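Local atomic coordinates of antitoxin RelF (Mycobacterium tuberculosis, PDB entry 3G5O), a protein that neutralises the toxin RelG as the antitoxin of a type II toxin-antitoxin system and, together with it, binds DNA and represses their own promoter. Residues A74-D77 / G81-Y84; S29-I34 / A49-S54. One frame throughout, in Å; residues are numbered along the deposited sequence.

Interaction 1 (A74-D77 / G81-Y84)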
loop_
_atom_site.group_PDB
_atom_site.type_symbol
_atom_site.label_atom_id
_atom_site.label_comp_id
_atom_site.label_asym_id
_atom_site.label_seq_id
_atom_site.Cartn_x
_atom_site.Cartn_y
_atom_site.Cartn_z
ATOM N N ALA A 74 13.898 -11.903 -11.751
ATOM C CA ALA A 74 15.133 -11.398 -11.125
ATOM C C ALA A 74 15.717 -12.418 -10.118
ATOM O O ALA A 74 16.942 -12.583 -10.021
ATOM C CB ALA A 74 14.855 -10.064 -10.432
ATOM N N ASP A 75 14.839 -13.111 -9.392
ATOM C CA ASP A 75 15.288 -14.174 -8.502
ATOM C C ASP A 75 15.917 -15.368 -9.264
ATOM O O ASP A 75 16.917 -15.939 -8.784
ATOM C CB ASP A 75 14.178 -14.608 -7.535
ATOM C CG ASP A 75 13.985 -13.586 -6.370
ATOM O OD1 ASP A 75 14.917 -12.763 -6.085
ATOM O OD2 ASP A 75 12.902 -13.592 -5.754
ATOM N N ALA A 76 15.348 -15.725 -10.423
ATOM C CA ALA A 76 15.968 -16.743 -11.282
ATOM C C ALA A 76 17.321 -16.304 -11.849
ATOM O O ALA A 76 18.247 -17.127 -11.927
ATOM C CB ALA A 76 14.999 -17.292 -12.396
ATOM N N ASP A 77 17.467 -15.009 -12.187
ATOM C CA ASP A 77 18.791 -14.472 -12.573
ATOM C C ASP A 77 19.786 -14.649 -11.441
ATOM O O ASP A 77 20.933 -15.114 -11.664
ATOM C CB ASP A 77 18.760 -12.989 -12.938
ATOM C CG ASP A 77 17.894 -12.685 -14.157
ATOM O OD1 ASP A 77 17.711 -13.560 -15.082
ATOM O OD2 ASP A 77 17.387 -11.528 -14.190
ATOM N N GLY A 81 23.373 -16.780 -11.581
ATOM C CA GLY A 81 24.471 -15.822 -11.779
ATOM C C GLY A 81 24.308 -14.904 -13.004
ATOM O O GLY A 81 25.308 -14.422 -13.529
ATOM N N ARG A 82 23.067 -14.621 -13.433
ATOM C CA ARG A 82 22.866 -13.647 -14.539
ATOM C C ARG A 82 22.785 -12.220 -13.925
ATOM O O ARG A 82 21.699 -11.646 -13.792
ATOM C CB ARG A 82 21.603 -13.951 -15.356
ATOM C CG ARG A 82 21.639 -15.293 -16.118
ATOM C CD ARG A 82 20.440 -15.409 -17.090
ATOM N NE ARG A 82 19.181 -15.598 -16.352
ATOM C CZ ARG A 82 18.631 -16.793 -16.124
ATOM N NH1 ARG A 82 19.240 -17.902 -16.569
ATOM N NH2 ARG A 82 17.487 -16.889 -15.453
ATOM N N THR A 83 23.930 -11.708 -13.508
ATOM C CA THR A 83 24.045 -10.369 -12.936
ATOM C C THR A 83 25.300 -9.726 -13.486
ATOM O O THR A 83 26.185 -10.425 -14.028
ATOM C CB THR A 83 24.146 -10.385 -11.400
ATOM O OG1 THR A 83 25.342 -11.095 -11.048
ATOM C CG2 THR A 83 22.924 -11.076 -10.748
ATOM N N TYR A 84 25.360 -8.399 -13.358
ATOM C CA TYR A 84 26.409 -7.554 -13.933
ATOM C C TYR A 84 26.901 -6.590 -12.863
ATOM O O TYR A 84 26.090 -6.041 -12.087
ATOM C CB TYR A 84 25.856 -6.748 -15.142
ATOM C CG TYR A 84 25.411 -7.684 -16.261
ATOM C CD1 TYR A 84 26.288 -8.028 -17.292
ATOM C CD2 TYR A 84 24.150 -8.277 -16.226
ATOM C CE1 TYR A 84 25.894 -8.929 -18.286
ATOM C CE2 TYR A 84 23.724 -9.138 -17.214
ATOM C CZ TYR A 84 24.600 -9.478 -18.240
ATOM O OH TYR A 84 24.178 -10.381 -19.195
HETATM O O HOH W 1 15.135 -15.046 -15.096
#
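Asp77 and Arg82 meet because both side chains leave the backbone with CG opposite the carbonyl carbon and the arginine then bends at chi3 (-71°), folding its guanidinium back over the helix 67-80. Asp77 OD1 lies in the guanidinium plane and takes the NE hydrogen of Arg82 in a nearly straight salt bridge, NE to OD1 2.8 Å. Asp77 OD1 also receives a weak, bent bond from Arg82 NH2 at 3.4 Å. The carboxylate and guanidinium planes stand nearly perpendicular (88°), and OD1 alone pairs with the arginine; NE meets it on the anti side, somewhat out of the carboxylate plane. A water closes the triangle, giving a hydrogen to Asp77 OD1 and accepting one from Arg82 NH2, each at 3.0 Å. Arginine suits the place because its long chain can span the helix end and still offer several N-H groups.

Gly81 ends the helix in a Schellman motif, and its positive phi suits a residue without a side chain. The chain turns there, and Arg82 N reaches back to Asp77 O at 2.8 Å. Arg82 is itself the centre of an inverse gamma turn, with a weak bond from Thr83 N to Gly81 O. Asp77 CB packs against Arg82 O at 3.3 Å, which helps to bury the aspartate. Its other oxygen, OD2, bonds to Thr25 of the toxin chain, so the carboxylate joins the helix end to the interface. Beyond the turn, Thr83 and Tyr84 extend a sheet of that chain as an antiparallel strand.

Interaction 2 (S29-I34 / A49-S54)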
loop_
_atom_site.group_PDB
_atom_site.type_symbol
_atom_site.label_atom_id
_atom_site.label_comp_id
_atom_site.label_asym_id
_atom_site.label_seq_id
_atom_site.Cartn_x
_atom_site.Cartn_y
_atom_site.Cartn_z
ATOM N N SER A 29 12.308 2.025 16.749
ATOM C CA SER A 29 13.373 1.056 16.525
ATOM C C SER A 29 12.842 -0.313 16.056
ATOM O O SER A 29 13.628 -1.264 15.839
ATOM C CB SER A 29 14.184 0.937 17.807
ATOM O OG SER A 29 13.313 0.619 18.879
ATOM N N THR A 30 11.527 -0.402 15.832
ATOM C CA THR A 30 10.869 -1.674 15.557
ATOM C C THR A 30 9.713 -1.551 14.538
ATOM O O THR A 30 9.411 -0.462 14.030
ATOM C CB THR A 30 10.257 -2.262 16.864
ATOM O OG1 THR A 30 9.136 -1.463 17.257
ATOM C CG2 THR A 30 11.287 -2.317 18.055
ATOM N N GLN A 31 9.070 -2.687 14.284
ATOM C CA GLN A 31 7.842 -2.765 13.555
ATOM C C GLN A 31 6.592 -2.668 14.458
ATOM O O GLN A 31 5.498 -2.891 13.992
ATOM C CB GLN A 31 7.786 -4.055 12.719
ATOM C CG GLN A 31 8.924 -4.197 11.704
ATOM C CD GLN A 31 8.919 -5.554 10.974
ATOM O OE1 GLN A 31 9.864 -6.339 11.101
ATOM N NE2 GLN A 31 7.864 -5.824 10.220
ATOM N N ASP A 32 6.739 -2.307 15.727
ATOM C CA ASP A 32 5.601 -2.328 16.650
ATOM C C ASP A 32 4.599 -1.216 16.293
ATOM O O ASP A 32 4.988 -0.151 15.809
ATOM C CB ASP A 32 6.079 -2.104 18.095
ATOM C CG ASP A 32 6.950 -3.259 18.652
ATOM O OD1 ASP A 32 6.987 -4.373 18.077
ATOM O OD2 ASP A 32 7.597 -3.032 19.701
ATOM N N GLN A 33 3.313 -1.460 16.515
ATOM C CA GLN A 33 2.319 -0.405 16.387
ATOM C C GLN A 33 1.512 -0.263 17.639
ATOM O O GLN A 33 1.255 -1.244 18.336
ATOM C CB GLN A 33 1.359 -0.639 15.235
ATOM C CG GLN A 33 1.344 -2.048 14.779
ATOM C CD GLN A 33 0.436 -2.216 13.567
ATOM O OE1 GLN A 33 0.849 -2.764 12.548
ATOM N NE2 GLN A 33 -0.804 -1.739 13.685
ATOM N N ILE A 34 1.086 0.959 17.892
ATOM C CA ILE A 34 0.212 1.251 19.009
ATOM C C ILE A 34 -1.044 1.878 18.459
ATOM O O ILE A 34 -0.975 2.901 17.782
ATOM C CB ILE A 34 0.844 2.270 19.941
ATOM C CG1 ILE A 34 2.220 1.788 20.402
ATOM C CG2 ILE A 34 -0.105 2.559 21.134
ATOM C CD1 ILE A 34 2.990 2.841 21.155
ATOM N N ALA A 49 8.895 5.886 12.211
ATOM C CA ALA A 49 9.087 6.566 10.940
ATOM C C ALA A 49 9.617 5.647 9.827
ATOM O O ALA A 49 9.159 5.741 8.655
ATOM C CB ALA A 49 10.017 7.814 11.111
ATOM N N ASP A 50 10.585 4.791 10.157
ATOM C CA ASP A 50 11.112 3.816 9.208
ATOM C C ASP A 50 9.994 2.839 8.811
ATOM O O ASP A 50 9.833 2.512 7.634
ATOM C CB ASP A 50 12.293 3.039 9.777
ATOM C CG ASP A 50 13.531 3.898 9.976
ATOM O OD1 ASP A 50 13.651 4.975 9.344
ATOM O OD2 ASP A 50 14.402 3.478 10.762
ATOM N N GLU A 51 9.225 2.375 9.795
ATOM C CA GLU A 51 8.077 1.508 9.495
ATOM C C GLU A 51 7.056 2.171 8.530
ATOM O O GLU A 51 6.545 1.521 7.601
ATOM C CB GLU A 51 7.390 0.986 10.780
ATOM C CG GLU A 51 6.412 -0.170 10.524
ATOM C CD GLU A 51 7.087 -1.359 9.793
ATOM O OE1 GLU A 51 8.334 -1.529 9.870
ATOM O OE2 GLU A 51 6.391 -2.126 9.137
ATOM N N TRP A 52 6.806 3.457 8.731
ATOM C CA TRP A 52 5.889 4.198 7.877
ATOM C C TRP A 52 6.429 4.241 6.429
ATOM O O TRP A 52 5.698 3.964 5.487
ATOM C CB TRP A 52 5.699 5.620 8.410
ATOM C CG TRP A 52 4.772 6.431 7.550
ATOM C CD1 TRP A 52 5.112 7.389 6.619
ATOM C CD2 TRP A 52 3.365 6.309 7.516
ATOM N NE1 TRP A 52 3.969 7.884 6.026
ATOM C CE2 TRP A 52 2.884 7.252 6.574
ATOM C CE3 TRP A 52 2.450 5.499 8.207
ATOM C CZ2 TRP A 52 1.515 7.405 6.292
ATOM C CZ3 TRP A 52 1.061 5.674 7.947
ATOM C CH2 TRP A 52 0.626 6.632 6.988
ATOM N N GLU A 53 7.716 4.503 6.282
ATOM C CA GLU A 53 8.394 4.457 4.970
ATOM C C GLU A 53 8.300 3.046 4.309
ATOM O O GLU A 53 7.944 2.936 3.129
ATOM C CB GLU A 53 9.856 4.853 5.133
ATOM C CG GLU A 53 10.092 6.312 4.996
ATOM C CD GLU A 53 9.752 6.754 3.556
ATOM O OE1 GLU A 53 10.390 6.256 2.596
ATOM O OE2 GLU A 53 8.810 7.551 3.388
ATOM N N SER A 54 8.640 2.001 5.065
ATOM C CA SER A 54 8.477 0.611 4.598
ATOM C C SER A 54 7.082 0.335 4.033
ATOM O O SER A 54 6.920 -0.237 2.932
ATOM C CB SER A 54 8.782 -0.369 5.728
ATOM O OG SER A 54 10.188 -0.429 5.962
HETATM O O HOH W 2 10.347 1.774 12.532
HETATM O O HOH W 3 10.657 -0.572 10.821
#
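Gln31 crosses Glu51 at a slant, and the meeting is made through its methylene groups: CG of Gln31 comes to 3.3 Å from Glu51 OE1. CG opposite the carbonyl carbon (chi1 -59°) brings it to the carboxylate; the extended chain beyond carries the amide on past it. That amide is only 21° from parallel to the carboxylate, and Gln31 NE2 stays 4.1 Å from Glu51 OE2. Glutamine's flexible aliphatic stem packs on the acid and on Arg61 of the toxin chain, while its polar amide suits an exposed loop. Glu51 starts with CG opposite its backbone N and then kinks at chi2 (56°), turning the acid toward the 29-34 segment. Glutamate fits because its chain can curl sidelong from the helix: OE1 forms a salt bridge with that same Arg61.

One water lies 2.8 Å from Thr30 O and accepts from Glu51 N at 3.0 Å, serving an N-H in the first helical turn. Another lies 2.7 Å from Glu51 OE1, with a weak, longer approach to Thr30 O.

The contact joins the loop before strand 33-38 to the start of helix 49-62 in the Phd/YefM antitoxin fold. Thr30 shapes the loop as an ST turn, OG1 accepting from Asp32 N at 3.0 Å, while also bonding to Ala26 O of helix 20-28. A hydroxyl can do both because it donates as well as accepts. Direct contact is van der Waals packing of methylenes on the carboxylate, the polar links between the segments pass through water, and the charge of Glu51 is probably balanced in part by the toxin arginine.

In the fold
Interactions 1 and 2 do not touch: their centres lie 31 Å apart and their nearest atoms about 17 Å. They follow one another along the chain, joined by helices 49-62 and 67-80, which run in succession away from the compact N-terminal part containing strands 8-12, 33-38 and 41-48. Interaction 2 sits where the first of these helices leaves that part, and interaction 1 at the far end of the second; the centre of interaction 2 is about 8 Å from the chain centre, that of interaction 1 about 24 Å. Both face the toxin. Residues 29-34 and 49-54 also approach a second antitoxin subunit, whereas 81-84 supply an edge strand to the toxin's sheet, consistent with an extended toxin-binding arm.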